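Local coordinates for protein pumilio homology domain family member 4 (Saccharomyces cerevisiae, PDB 3BWT) that binds single-stranded regions of messenger RNA through a Pumilio homology domain built of eight helical repeats, and so takes part in gene regulation, at residues K198-P203 with I237-H242; K254-S259 with H296-Y301; T273-L278 with Y286-A291. All blocks are in the same frame, centred on the assembly; numbering follows the deposited sequence.

Contact 1. Residues K198-P203 with I237-H242; sequences KLTLDP and IELSIH
Leu201 sets its CD2 methyl over the centre of the imidazole face of His242: CD2 sits 3.3 Å from the ring centroid and only 2° off the ring normal, a CH-pi contact. The two side chains cross at about a right angle. A second touch comes from the backbone, where Leu201 O approaches His242 CE1 at 3.3 Å. The same CD2 also meets the next leucine over, 3.6 Å from Leu239 CD2, and that methyl in turn touches Thr200 CG2 at 4.1 Å. Thr200 can offer its methyl because CG2 stands anti to the backbone N, while OG1, beside that N, turns back to bond Val196 O in its own helix.

Further out, His242 ND1 caps the next helix by accepting from Phe244 N and Gly245 N, which probably sets how the ring is turned. Asp202 does the equivalent job in the preceding repeat, its OD1 taking Phe204 N and Gly205 N. Leu232 and Val248 back the apolar side. The contact thus joins the ends of the short helices 196-200 and 236-240 in Pumilio repeats 6 and 7. No hydrogen bond crosses it, so between these two segments the contact is one of apolar packing and the CH-pi approach.

Contact 2. Residues K254-S259 with H296-Y301; sequences KTAIVS and HKQNDY
Several carbonyls surround Ser259 OG: Thr255 O and Ala256 O each lie 3.2 Å from Ser259 OG, and Leu253 O is a further weak acceptor close by. All these bonds are weak, and the one hydroxyl proton cannot be assigned among them. They gather at the turn between helices 245-253 and 256-279, in the alpha-helical Pumilio repeat stack, where repeat 7 meets repeat 8.

From the other segment comes Gln298, at the end of helix 284-298. Its chain runs extended beyond CG, with chi2 at 175°, and carries the flat amide up to the serine. Gln298 OE1 lies 3.3 Å from Ser259 CB and equally 3.3 Å from Ser259 OG, while the amide nitrogen, NE2, comes within 3.5 Å of Ser259 OG. Ala256 lies beside it, its CB 4.2 Å from Gln298 NE2. The joint is slight, with one glutamine amide against a helix's first turn, and it is partly open to solvent.

One residue on, the chain leaves helical geometry at Asn299, the N-cap of helix 300-310. Its side chain serves both repeats: OD1 accepts from Leu302 N, and on the other branch of the same amide Asn299 ND2 donates a hydrogen bond to Glu260 OE1, one residue beyond Ser259.

Contact 3. Residues T273-L278 with Y286-A291; sequences TGIQSL and YVLQTA
Leu288 makes the contact, meeting Leu278 with its CB 4.0 Å from Leu278 CB. These two residues are also the nearest CA pair of the two segments, Leu278 CA and Leu288 CA lying 6.0 Å apart. With CG anti to the backbone N (chi1 -177°), Leu288 reaches out across the interface, and its CD2 branch lies alongside the facing helix: CD2 is 3.9 Å from Ile275 O, 4.2 Å from Leu278 CB and 4.4 Å from Ile275 CG2. One methyl therefore rests against residues a helical turn apart, touching the backbone of the first as well as its side chain.

Everything that touches is buried, and apolar apart from Ile275 O, as expected for the hydrophobic interior of a Pumilio repeat, here repeat 8. The contact joins helices 256-279 and 284-298, which follow one another in the chain. Ile327 of helix 322-328 touches Leu288; Ile237 and Ser240 of helix 236-240 pack on Leu278; and Val287, just before Leu288, meets Ser246 and Leu253 of helix 245-253. The pair thus lies between repeat 7 and the C-terminal helix.

How the contacts relate
Going from the N terminus, contact 1 comes first and closes a loop of 33 residues, mostly helix, joining repeat 6 to repeat 7 before either of the others opens. Contact 2 then closes a loop of 36 residues, tying the start of helix 256-279 to the end of helix 284-298 and bridging repeats 7 and 8. Nested inside it, contact 3 closes a short loop of 7 residues and clasps the same two helices within repeat 8. Contacts 1 and 3 touch directly, Ser240 OG lying 3.4 Å from Val287 CG1, with their centres about 15 Å apart. Contact 2 stands apart from contact 1, their nearest atoms about 11 Å from each other, and meets contact 3 through Lys254 and Thr290.

Contact 1. Residues K198-P203 with I237-H242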
# COMPACT_ATOMS: atom_id res chain seq x y z
N LYS A 198 19.55 2.29 -2.93
CA LYS A 198 19.03 2.88 -1.70
C LYS A 198 17.79 2.16 -1.17
O LYS A 198 17.71 1.85 0.02
CB LYS A 198 18.69 4.36 -1.93
CG LYS A 198 19.90 5.27 -2.13
CD LYS A 198 19.69 6.64 -1.50
CE LYS A 198 21.00 7.41 -1.41
NZ LYS A 198 20.98 8.47 -0.37
N LEU A 199 16.83 1.92 -2.05
CA LEU A 199 15.55 1.32 -1.67
C LEU A 199 15.70 -0.07 -1.07
O LEU A 199 14.98 -0.45 -0.16
CB LEU A 199 14.64 1.23 -2.89
CG LEU A 199 14.30 2.52 -3.61
CD1 LEU A 199 13.46 2.19 -4.81
CD2 LEU A 199 13.55 3.44 -2.68
N THR A 200 16.64 -0.84 -1.60
CA THR A 200 16.80 -2.23 -1.22
C THR A 200 17.19 -2.35 0.26
O THR A 200 16.74 -3.25 0.96
CB THR A 200 17.84 -2.92 -2.15
OG1 THR A 200 17.37 -2.86 -3.51
CG2 THR A 200 18.09 -4.38 -1.75
N LEU A 201 18.02 -1.41 0.72
CA LEU A 201 18.52 -1.41 2.08
C LEU A 201 17.56 -0.70 3.03
O LEU A 201 17.77 -0.67 4.24
CB LEU A 201 19.88 -0.73 2.13
CG LEU A 201 20.99 -1.40 1.33
CD1 LEU A 201 22.35 -0.81 1.70
CD2 LEU A 201 20.96 -2.92 1.55
N ASP A 202 16.50 -0.14 2.48
CA ASP A 202 15.59 0.68 3.26
C ASP A 202 14.47 -0.14 3.91
O ASP A 202 13.95 -1.06 3.29
CB ASP A 202 14.99 1.76 2.37
CG ASP A 202 14.16 2.73 3.15
OD1 ASP A 202 12.93 2.51 3.24
OD2 ASP A 202 14.74 3.69 3.70
N PRO A 203 14.09 0.22 5.15
CA PRO A 203 13.00 -0.43 5.89
C PRO A 203 11.74 -0.51 5.05
O PRO A 203 11.07 -1.55 5.02
CB PRO A 203 12.74 0.53 7.04
CG PRO A 203 13.94 1.36 7.16
CD PRO A 203 14.63 1.39 5.85
N ILE A 237 25.44 -11.86 -1.84
CA ILE A 237 25.84 -12.19 -0.48
C ILE A 237 25.69 -10.99 0.43
O ILE A 237 25.12 -11.09 1.51
CB ILE A 237 27.30 -12.65 -0.40
CG1 ILE A 237 27.52 -13.92 -1.23
CG2 ILE A 237 27.69 -12.87 1.06
CD1 ILE A 237 26.88 -15.16 -0.62
N GLU A 238 26.22 -9.85 -0.01
CA GLU A 238 26.20 -8.64 0.80
C GLU A 238 24.77 -8.30 1.24
O GLU A 238 24.53 -7.98 2.40
CB GLU A 238 26.82 -7.49 0.02
CG GLU A 238 26.91 -6.19 0.79
CD GLU A 238 26.87 -4.98 -0.13
OE1 GLU A 238 27.09 -5.15 -1.35
OE2 GLU A 238 26.62 -3.86 0.38
N LEU A 239 23.82 -8.39 0.30
CA LEU A 239 22.43 -8.10 0.58
C LEU A 239 21.74 -9.24 1.31
O LEU A 239 20.71 -9.04 1.95
CB LEU A 239 21.69 -7.82 -0.72
CG LEU A 239 22.23 -6.67 -1.57
CD1 LEU A 239 21.62 -6.68 -2.96
CD2 LEU A 239 21.99 -5.33 -0.88
N SER A 240 22.30 -10.44 1.20
CA SER A 240 21.71 -11.60 1.86
C SER A 240 21.87 -11.53 3.38
O SER A 240 21.15 -12.20 4.12
CB SER A 240 22.31 -12.90 1.34
OG SER A 240 21.70 -13.27 0.12
N ILE A 241 22.81 -10.72 3.84
CA ILE A 241 23.07 -10.60 5.28
C ILE A 241 22.66 -9.23 5.78
O ILE A 241 23.14 -8.77 6.82
CB ILE A 241 24.55 -10.88 5.61
CG1 ILE A 241 25.43 -9.74 5.08
CG2 ILE A 241 24.97 -12.22 5.00
CD1 ILE A 241 26.89 -9.95 5.33
N HIS A 242 21.76 -8.60 5.04
CA HIS A 242 21.23 -7.29 5.39
C HIS A 242 19.79 -7.41 5.84
O HIS A 242 18.99 -8.10 5.22
CB HIS A 242 21.33 -6.37 4.18
CG HIS A 242 21.09 -4.93 4.50
ND1 HIS A 242 19.83 -4.38 4.55
CD2 HIS A 242 21.96 -3.94 4.80
CE1 HIS A 242 19.93 -3.10 4.87
NE2 HIS A 242 21.21 -2.81 5.03

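Contact 2. Residues K254-S259 with H296-Y301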
# COMPACT_ATOMS: atom_id res chain seq x y z
N LYS A 254 12.41 -16.51 -4.79
CA LYS A 254 11.07 -17.08 -4.83
C LYS A 254 10.32 -16.71 -6.11
O LYS A 254 9.14 -17.03 -6.27
CB LYS A 254 10.26 -16.67 -3.59
CG LYS A 254 10.71 -17.35 -2.30
CD LYS A 254 9.85 -16.93 -1.11
CE LYS A 254 10.16 -17.76 0.13
NZ LYS A 254 9.19 -17.53 1.24
N THR A 255 11.02 -16.05 -7.02
CA THR A 255 10.44 -15.77 -8.33
C THR A 255 11.03 -16.71 -9.38
O THR A 255 12.13 -16.49 -9.89
CB THR A 255 10.68 -14.32 -8.73
OG1 THR A 255 10.16 -13.47 -7.70
CG2 THR A 255 9.99 -14.00 -10.07
N ALA A 256 10.27 -17.75 -9.72
CA ALA A 256 10.79 -18.88 -10.49
C ALA A 256 11.76 -18.54 -11.62
O ALA A 256 12.82 -19.15 -11.72
CB ALA A 256 9.66 -19.75 -11.00
N ILE A 257 11.42 -17.55 -12.46
CA ILE A 257 12.25 -17.26 -13.63
C ILE A 257 13.56 -16.56 -13.32
O ILE A 257 14.38 -16.39 -14.21
CB ILE A 257 11.55 -16.39 -14.69
CG1 ILE A 257 11.42 -14.95 -14.19
CG2 ILE A 257 10.21 -17.01 -15.11
CD1 ILE A 257 11.58 -13.91 -15.28
N VAL A 258 13.75 -16.13 -12.07
CA VAL A 258 15.02 -15.51 -11.71
C VAL A 258 15.69 -16.23 -10.55
O VAL A 258 16.80 -15.87 -10.16
CB VAL A 258 14.88 -14.01 -11.39
CG1 VAL A 258 14.75 -13.22 -12.67
CG2 VAL A 258 13.69 -13.76 -10.47
N SER A 259 15.02 -17.25 -10.02
CA SER A 259 15.57 -18.05 -8.93
C SER A 259 17.03 -18.43 -9.20
O SER A 259 17.93 -18.10 -8.42
CB SER A 259 14.76 -19.34 -8.74
OG SER A 259 13.37 -19.08 -8.59
N HIS A 296 16.10 -27.42 -4.31
CA HIS A 296 15.59 -28.79 -4.21
C HIS A 296 14.39 -29.02 -5.11
O HIS A 296 14.20 -30.11 -5.64
CB HIS A 296 15.19 -29.12 -2.78
CG HIS A 296 14.52 -30.45 -2.63
ND1 HIS A 296 15.18 -31.64 -2.80
CD2 HIS A 296 13.24 -30.77 -2.34
CE1 HIS A 296 14.34 -32.65 -2.61
NE2 HIS A 296 13.16 -32.14 -2.33
N LYS A 297 13.56 -28.00 -5.26
CA LYS A 297 12.35 -28.12 -6.05
C LYS A 297 12.62 -27.93 -7.55
O LYS A 297 12.04 -28.62 -8.38
CB LYS A 297 11.31 -27.11 -5.58
CG LYS A 297 10.83 -27.34 -4.16
CD LYS A 297 10.06 -26.13 -3.65
CE LYS A 297 9.32 -26.44 -2.35
NZ LYS A 297 8.56 -25.26 -1.84
N GLN A 298 13.50 -27.00 -7.88
CA GLN A 298 13.66 -26.57 -9.26
C GLN A 298 14.86 -27.16 -9.97
O GLN A 298 14.86 -27.25 -11.20
CB GLN A 298 13.75 -25.04 -9.33
CG GLN A 298 12.48 -24.34 -8.91
CD GLN A 298 12.64 -22.83 -8.88
OE1 GLN A 298 13.59 -22.29 -9.45
NE2 GLN A 298 11.71 -22.15 -8.22
N ASN A 299 15.89 -27.53 -9.23
CA ASN A 299 17.14 -27.91 -9.88
C ASN A 299 18.07 -28.78 -9.02
O ASN A 299 18.80 -28.29 -8.17
CB ASN A 299 17.84 -26.64 -10.36
CG ASN A 299 18.95 -26.94 -11.34
OD1 ASN A 299 19.73 -27.88 -11.14
ND2 ASN A 299 19.05 -26.13 -12.39
N ASP A 300 18.04 -30.08 -9.28
CA ASP A 300 18.82 -31.05 -8.52
C ASP A 300 20.32 -30.77 -8.58
O ASP A 300 21.04 -31.01 -7.61
CB ASP A 300 18.52 -32.46 -9.04
CG ASP A 300 17.04 -32.73 -9.12
OD1 ASP A 300 16.38 -32.75 -8.06
OD2 ASP A 300 16.53 -32.93 -10.24
N TYR A 301 20.79 -30.28 -9.72
CA TYR A 301 22.20 -29.99 -9.86
C TYR A 301 22.63 -28.87 -8.92
O TYR A 301 23.72 -28.89 -8.36
CB TYR A 301 22.55 -29.65 -11.31
CG TYR A 301 23.76 -28.77 -11.44
CD1 TYR A 301 23.63 -27.39 -11.51
CD2 TYR A 301 25.05 -29.31 -11.46
CE1 TYR A 301 24.73 -26.57 -11.62
CE2 TYR A 301 26.17 -28.49 -11.56
CZ TYR A 301 25.98 -27.12 -11.65
OH TYR A 301 27.05 -26.27 -11.76

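Contact 3. Residues T273-L278 with Y286-A291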
# COMPACT_ATOMS: atom_id res chain seq x y z
N THR A 273 33.00 -19.49 1.70
CA THR A 273 33.06 -18.32 2.56
C THR A 273 31.71 -17.59 2.63
O THR A 273 31.17 -17.36 3.71
CB THR A 273 34.18 -17.36 2.11
OG1 THR A 273 35.43 -17.82 2.65
CG2 THR A 273 33.91 -15.96 2.62
N GLY A 274 31.16 -17.24 1.47
CA GLY A 274 29.87 -16.59 1.42
C GLY A 274 28.78 -17.45 2.04
O GLY A 274 27.96 -16.98 2.84
N ILE A 275 28.75 -18.72 1.67
CA ILE A 275 27.74 -19.62 2.20
C ILE A 275 27.88 -19.78 3.71
O ILE A 275 26.88 -19.83 4.42
CB ILE A 275 27.75 -20.98 1.47
CG1 ILE A 275 26.95 -20.86 0.17
CG2 ILE A 275 27.15 -22.06 2.35
CD1 ILE A 275 27.42 -21.81 -0.91
N GLN A 276 29.11 -19.84 4.20
CA GLN A 276 29.34 -19.93 5.63
C GLN A 276 28.87 -18.65 6.31
O GLN A 276 28.39 -18.67 7.45
CB GLN A 276 30.82 -20.17 5.93
CG GLN A 276 31.08 -20.65 7.36
CD GLN A 276 32.51 -20.45 7.81
OE1 GLN A 276 32.91 -20.91 8.88
NE2 GLN A 276 33.29 -19.74 7.00
N SER A 277 29.02 -17.53 5.61
CA SER A 277 28.52 -16.27 6.10
C SER A 277 26.99 -16.32 6.24
O SER A 277 26.45 -15.89 7.25
CB SER A 277 28.94 -15.12 5.17
OG SER A 277 30.35 -14.99 5.19
N LEU A 278 26.32 -16.86 5.23
CA LEU A 278 24.87 -17.03 5.30
C LEU A 278 24.47 -17.96 6.43
O LEU A 278 23.64 -17.60 7.28
CB LEU A 278 24.32 -17.55 3.98
CG LEU A 278 23.89 -16.56 2.90
CD1 LEU A 278 24.86 -15.42 2.79
CD2 LEU A 278 23.77 -17.31 1.59
N TYR A 286 18.14 -17.62 6.85
CA TYR A 286 16.83 -17.82 6.20
C TYR A 286 16.92 -17.81 4.68
O TYR A 286 16.23 -18.57 4.02
CB TYR A 286 15.84 -16.73 6.62
CG TYR A 286 15.53 -16.73 8.07
CD1 TYR A 286 14.60 -17.61 8.60
CD2 TYR A 286 16.16 -15.84 8.94
CE1 TYR A 286 14.31 -17.62 9.95
CE2 TYR A 286 15.87 -15.83 10.29
CZ TYR A 286 14.95 -16.73 10.79
OH TYR A 286 14.66 -16.74 12.14
N VAL A 287 17.75 -16.91 4.16
CA VAL A 287 18.02 -16.82 2.74
C VAL A 287 18.68 -18.11 2.25
O VAL A 287 18.36 -18.63 1.18
CB VAL A 287 18.95 -15.65 2.45
CG1 VAL A 287 19.34 -15.61 0.97
CG2 VAL A 287 18.30 -14.35 2.89
N LEU A 288 19.61 -18.61 3.05
CA LEU A 288 20.27 -19.86 2.75
C LEU A 288 19.25 -20.99 2.70
O LEU A 288 19.32 -21.86 1.84
CB LEU A 288 21.33 -20.18 3.81
CG LEU A 288 22.12 -21.45 3.52
CD1 LEU A 288 22.51 -21.47 2.04
CD2 LEU A 288 23.34 -21.58 4.42
N GLN A 289 18.32 -20.96 3.65
CA GLN A 289 17.31 -22.00 3.73
C GLN A 289 16.35 -21.90 2.56
O GLN A 289 15.86 -22.90 2.06
CB GLN A 289 16.53 -21.90 5.04
CG GLN A 289 15.51 -23.01 5.21
CD GLN A 289 14.79 -22.93 6.53
OE1 GLN A 289 15.04 -22.03 7.34
NE2 GLN A 289 13.88 -23.87 6.77
N THR A 290 16.10 -20.67 2.12
CA THR A 290 15.29 -20.47 0.94
C THR A 290 16.01 -21.05 -0.27
O THR A 290 15.39 -21.71 -1.10
CB THR A 290 15.00 -18.99 0.70
OG1 THR A 290 14.00 -18.57 1.64
CG2 THR A 290 14.46 -18.78 -0.70
N ALA A 291 17.32 -20.81 -0.35
CA ALA A 291 18.13 -21.25 -1.48
C ALA A 291 18.06 -22.76 -1.64
O ALA A 291 17.88 -23.27 -2.74
CB ALA A 291 19.56 -20.80 -1.30